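Long-range contact in VP5 (Halorubrum pleomorphic virus 2, PDB 6QGI), which is the envelope protein of a pleomorphic virus of haloarchaea and probably drives fusion of the viral and host membranes: residues Gly326-Thr338 against Gln438-Asn450. Residues are numbered along the deposited sequence; the frame is centred on the assembly and turned at random.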
loop_
_atom_site.group_PDB
_atom_site.type_symbol
_atom_site.label_atom_id
_atom_site.label_comp_id
_atom_site.label_asym_id
_atom_site.label_seq_id
_atom_site.Cartn_x
_atom_site.Cartn_y
_atom_site.Cartn_z
ATOM N N GLY A 326 4.267 -19.653 -1.568
ATOM C CA GLY A 326 5.235 -20.089 -2.557
ATOM C C GLY A 326 5.673 -21.528 -2.352
ATOM O O GLY A 326 5.246 -22.188 -1.401
ATOM N N PRO A 327 6.539 -22.050 -3.239
ATOM C CA PRO A 327 7.139 -21.363 -4.388
ATOM C C PRO A 327 6.208 -21.288 -5.595
ATOM O O PRO A 327 5.625 -22.290 -6.001
ATOM C CB PRO A 327 8.379 -22.212 -4.690
ATOM C CG PRO A 327 8.004 -23.594 -4.262
ATOM C CD PRO A 327 7.043 -23.431 -3.106
ATOM N N LEU A 328 6.061 -20.080 -6.142
ATOM C CA LEU A 328 5.275 -19.805 -7.340
ATOM C C LEU A 328 5.945 -20.505 -8.515
ATOM O O LEU A 328 7.176 -20.558 -8.567
ATOM C CB LEU A 328 5.156 -18.288 -7.565
ATOM C CG LEU A 328 4.658 -17.467 -6.371
ATOM C CD1 LEU A 328 4.575 -16.014 -6.710
ATOM C CD2 LEU A 328 3.304 -17.963 -5.875
ATOM N N GLU A 329 5.150 -21.106 -9.406
ATOM C CA GLU A 329 5.660 -21.908 -10.517
ATOM C C GLU A 329 5.230 -21.373 -11.888
ATOM O O GLU A 329 4.147 -20.795 -12.023
ATOM C CB GLU A 329 5.198 -23.372 -10.359
ATOM C CG GLU A 329 5.640 -24.016 -9.047
ATOM C CD GLU A 329 4.863 -25.213 -8.524
ATOM O OE1 GLU A 329 3.816 -25.573 -9.112
ATOM O OE2 GLU A 329 5.304 -25.783 -7.500
ATOM N N SER A 330 6.081 -21.599 -12.908
ATOM C CA SER A 330 5.860 -21.189 -14.299
ATOM C C SER A 330 4.702 -21.978 -14.916
ATOM O O SER A 330 4.604 -23.191 -14.716
ATOM C CB SER A 330 7.131 -21.390 -15.119
ATOM O OG SER A 330 7.049 -20.759 -16.385
ATOM N N GLY A 331 3.822 -21.268 -15.621
ATOM C CA GLY A 331 2.644 -21.820 -16.289
ATOM C C GLY A 331 1.406 -21.959 -15.420
ATOM O O GLY A 331 0.335 -22.317 -15.921
ATOM N N LYS A 332 1.545 -21.675 -14.113
ATOM C CA LYS A 332 0.480 -21.825 -13.127
ATOM C C LYS A 332 -0.280 -20.525 -12.864
ATOM O O LYS A 332 0.274 -19.426 -12.965
ATOM C CB LYS A 332 1.046 -22.376 -11.804
ATOM C CG LYS A 332 1.677 -23.766 -11.900
ATOM C CD LYS A 332 0.656 -24.869 -12.185
ATOM C CE LYS A 332 1.298 -26.232 -12.285
ATOM N NZ LYS A 332 0.323 -27.278 -12.694
ATOM N N THR A 333 -1.568 -20.671 -12.534
ATOM C CA THR A 333 -2.464 -19.570 -12.208
ATOM C C THR A 333 -2.593 -19.484 -10.687
ATOM O O THR A 333 -2.849 -20.500 -10.034
ATOM C CB THR A 333 -3.817 -19.766 -12.887
ATOM O OG1 THR A 333 -3.661 -19.779 -14.310
ATOM C CG2 THR A 333 -4.812 -18.719 -12.472
ATOM N N TYR A 334 -2.445 -18.272 -10.132
ATOM C CA TYR A 334 -2.497 -18.057 -8.696
ATOM C C TYR A 334 -3.553 -17.058 -8.318
ATOM O O TYR A 334 -3.731 -16.045 -8.997
ATOM C CB TYR A 334 -1.131 -17.606 -8.176
ATOM C CG TYR A 334 -0.101 -18.708 -8.243
ATOM C CD1 TYR A 334 -0.056 -19.706 -7.270
ATOM C CD2 TYR A 334 0.799 -18.786 -9.300
ATOM C CE1 TYR A 334 0.868 -20.744 -7.343
ATOM C CE2 TYR A 334 1.733 -19.818 -9.380
ATOM C CZ TYR A 334 1.760 -20.795 -8.399
ATOM O OH TYR A 334 2.655 -21.827 -8.472
ATOM N N ASP A 335 -4.274 -17.380 -7.243
ATOM C CA ASP A 335 -5.314 -16.543 -6.685
ATOM C C ASP A 335 -4.770 -15.979 -5.385
ATOM O O ASP A 335 -4.606 -16.721 -4.407
ATOM C CB ASP A 335 -6.632 -17.312 -6.495
ATOM C CG ASP A 335 -7.831 -16.440 -6.142
ATOM O OD1 ASP A 335 -7.707 -15.194 -6.209
ATOM O OD2 ASP A 335 -8.891 -17.004 -5.790
ATOM N N PRO A 336 -4.422 -14.679 -5.364
ATOM C CA PRO A 336 -3.825 -14.112 -4.142
ATOM C C PRO A 336 -4.777 -14.084 -2.952
ATOM O O PRO A 336 -4.324 -14.046 -1.814
ATOM C CB PRO A 336 -3.391 -12.709 -4.539
ATOM C CG PRO A 336 -3.914 -12.480 -5.880
ATOM C CD PRO A 336 -4.547 -13.682 -6.445
ATOM N N SER A 337 -6.091 -14.146 -3.212
ATOM C CA SER A 337 -7.133 -14.135 -2.191
ATOM C C SER A 337 -7.143 -15.429 -1.361
ATOM O O SER A 337 -7.700 -15.426 -0.260
ATOM C CB SER A 337 -8.497 -13.916 -2.828
ATOM O OG SER A 337 -8.836 -14.930 -3.757
ATOM N N THR A 338 -6.537 -16.528 -1.881
ATOM C CA THR A 338 -6.446 -17.817 -1.186
ATOM C C THR A 338 -5.122 -17.913 -0.425
ATOM O O THR A 338 -4.912 -18.861 0.340
ATOM C CB THR A 338 -6.591 -18.986 -2.171
ATOM O OG1 THR A 338 -5.489 -18.963 -3.081
ATOM C CG2 THR A 338 -7.922 -18.973 -2.924
ATOM N N GLN A 438 0.663 -4.523 -5.067
ATOM C CA GLN A 438 0.180 -5.685 -4.325
ATOM C C GLN A 438 -0.850 -6.379 -5.201
ATOM O O GLN A 438 -1.857 -5.765 -5.544
ATOM C CB GLN A 438 -0.394 -5.304 -2.950
ATOM C CG GLN A 438 -0.835 -6.524 -2.145
ATOM C CD GLN A 438 -1.433 -6.192 -0.805
ATOM O OE1 GLN A 438 -0.838 -5.487 0.000
ATOM N NE2 GLN A 438 -2.615 -6.718 -0.531
ATOM N N LEU A 439 -0.595 -7.642 -5.576
ATOM C CA LEU A 439 -1.498 -8.410 -6.431
ATOM C C LEU A 439 -2.703 -8.885 -5.636
ATOM O O LEU A 439 -2.544 -9.591 -4.643
ATOM C CB LEU A 439 -0.763 -9.599 -7.075
ATOM C CG LEU A 439 0.507 -9.252 -7.860
ATOM C CD1 LEU A 439 1.277 -10.490 -8.237
ATOM C CD2 LEU A 439 0.188 -8.449 -9.112
ATOM N N GLN A 440 -3.905 -8.454 -6.052
ATOM C CA GLN A 440 -5.180 -8.784 -5.408
ATOM C C GLN A 440 -5.934 -9.801 -6.247
ATOM O O GLN A 440 -6.448 -10.796 -5.714
ATOM C CB GLN A 440 -6.044 -7.518 -5.225
ATOM C CG GLN A 440 -5.296 -6.239 -4.855
ATOM C CD GLN A 440 -4.881 -6.167 -3.407
ATOM O OE1 GLN A 440 -5.150 -7.061 -2.592
ATOM N NE2 GLN A 440 -4.209 -5.081 -3.055
ATOM N N GLY A 441 -5.980 -9.542 -7.554
ATOM C CA GLY A 441 -6.651 -10.388 -8.527
ATOM C C GLY A 441 -5.764 -11.492 -9.054
ATOM O O GLY A 441 -4.533 -11.404 -8.970
ATOM N N SER A 442 -6.402 -12.529 -9.628
ATOM C CA SER A 442 -5.749 -13.696 -10.197
ATOM C C SER A 442 -4.827 -13.328 -11.361
ATOM O O SER A 442 -5.057 -12.346 -12.075
ATOM C CB SER A 442 -6.780 -14.717 -10.644
ATOM O OG SER A 442 -7.416 -15.338 -9.540
ATOM N N PHE A 443 -3.754 -14.109 -11.501
ATOM C CA PHE A 443 -2.700 -13.923 -12.490
ATOM C C PHE A 443 -2.039 -15.258 -12.828
ATOM O O PHE A 443 -2.000 -16.163 -11.989
ATOM C CB PHE A 443 -1.641 -12.920 -11.961
ATOM C CG PHE A 443 -0.872 -13.397 -10.748
ATOM C CD1 PHE A 443 -1.377 -13.210 -9.463
ATOM C CD2 PHE A 443 0.343 -14.056 -10.889
ATOM C CE1 PHE A 443 -0.681 -13.686 -8.343
ATOM C CE2 PHE A 443 1.037 -14.528 -9.771
ATOM C CZ PHE A 443 0.525 -14.330 -8.504
ATOM N N THR A 444 -1.471 -15.352 -14.033
ATOM C CA THR A 444 -0.785 -16.553 -14.497
ATOM C C THR A 444 0.660 -16.205 -14.856
ATOM O O THR A 444 0.895 -15.235 -15.574
ATOM C CB THR A 444 -1.544 -17.176 -15.689
ATOM O OG1 THR A 444 -2.945 -17.223 -15.399
ATOM C CG2 THR A 444 -1.033 -18.569 -16.052
ATOM N N ILE A 445 1.619 -16.999 -14.365
ATOM C CA ILE A 445 3.032 -16.814 -14.683
ATOM C C ILE A 445 3.249 -17.448 -16.060
ATOM O O ILE A 445 3.234 -18.665 -16.169
ATOM C CB ILE A 445 3.959 -17.401 -13.575
ATOM C CG1 ILE A 445 3.698 -16.719 -12.211
ATOM C CG2 ILE A 445 5.423 -17.274 -13.977
ATOM C CD1 ILE A 445 4.165 -17.475 -11.003
ATOM N N ASP A 446 3.372 -16.631 -17.116
ATOM C CA ASP A 446 3.573 -17.139 -18.477
ATOM C C ASP A 446 4.990 -17.662 -18.671
ATOM O O ASP A 446 5.199 -18.569 -19.482
ATOM C CB ASP A 446 3.278 -16.054 -19.522
ATOM C CG ASP A 446 1.820 -15.653 -19.666
ATOM O OD1 ASP A 446 0.942 -16.370 -19.125
ATOM O OD2 ASP A 446 1.556 -14.636 -20.337
ATOM N N LYS A 447 5.962 -17.084 -17.930
ATOM C CA LYS A 447 7.381 -17.434 -17.988
ATOM C C LYS A 447 8.124 -16.991 -16.720
ATOM O O LYS A 447 7.753 -15.996 -16.098
ATOM C CB LYS A 447 8.025 -16.768 -19.220
ATOM C CG LYS A 447 9.230 -17.505 -19.796
ATOM C CD LYS A 447 10.334 -16.553 -20.269
ATOM C CE LYS A 447 10.078 -15.882 -21.601
ATOM N NZ LYS A 447 11.099 -14.840 -21.890
ATOM N N LEU A 448 9.183 -17.739 -16.363
ATOM C CA LEU A 448 10.124 -17.483 -15.268
ATOM C C LEU A 448 11.536 -17.515 -15.842
ATOM O O LEU A 448 11.871 -18.466 -16.549
ATOM C CB LEU A 448 9.987 -18.523 -14.132
ATOM C CG LEU A 448 8.731 -18.507 -13.280
ATOM C CD1 LEU A 448 8.698 -19.691 -12.367
ATOM C CD2 LEU A 448 8.692 -17.298 -12.407
ATOM N N THR A 449 12.352 -16.483 -15.569
ATOM C CA THR A 449 13.722 -16.395 -16.085
ATOM C C THR A 449 14.697 -15.972 -14.994
ATOM O O THR A 449 14.483 -14.947 -14.344
ATOM C CB THR A 449 13.798 -15.404 -17.274
ATOM O OG1 THR A 449 12.933 -15.841 -18.319
ATOM C CG2 THR A 449 15.215 -15.238 -17.825
ATOM N N ASN A 450 15.795 -16.738 -14.834
ATOM C CA ASN A 450 16.864 -16.385 -13.908
ATOM C C ASN A 450 17.666 -15.271 -14.582
ATOM O O ASN A 450 18.227 -15.494 -15.650
ATOM C CB ASN A 450 17.719 -17.603 -13.558
ATOM C CG ASN A 450 18.704 -17.362 -12.439
ATOM O OD1 ASN A 450 19.678 -16.612 -12.578
ATOM N ND2 ASN A 450 18.477 -18.009 -11.306
#
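Tyr334 and Phe443 form an antiparallel hydrogen-bonded pair, with Tyr334 N to Phe443 O at 2.8 Å and nearly straight (174°) and Phe443 N returning to Tyr334 O. Two more backbone bonds, Ile445 N to Lys332 O and Gly331 N to Ile445 O, carry the pairing into the type II turn Glu329-Lys332. Gly331 has positive phi there, which suits glycine. Phe443 has its CG between the backbone N and carbonyl carbon (chi1 65°), a rotation that brings the ring to Tyr334 CB, with Pro336 CG at its edge. Tyr334 CB sits over one face of the Phe443 ring, 4.1 Å from the centroid, as a CH-pi contact. The Tyr334 ring has Leu328 CD2 over one face, while Ile445 CD1 approaches CE2 obliquely at 3.7 Å. The Tyr334 hydroxyl accepts a hydrogen bond from Glu329 N (2.8 Å), which ties the ring back to the turn. Leu448 CD1 packs on Ser330 CB. On the other sheet face, Thr333 OG1 and Thr444 OG1 share a 2.9 Å hydrogen bond. Ser442 OG gives only a weak bond to Asp335 OD1, which Ser337 OG also bonds, from above the carboxylate plane. Strand 301-307 pairs with 443-450 too, and Phe318 touches Leu328 and Ile445. Four backbone hydrogen bonds thus set the register, while Phe443, Ile445 and Pro336 supply apolar packing and the threonines a polar outer side.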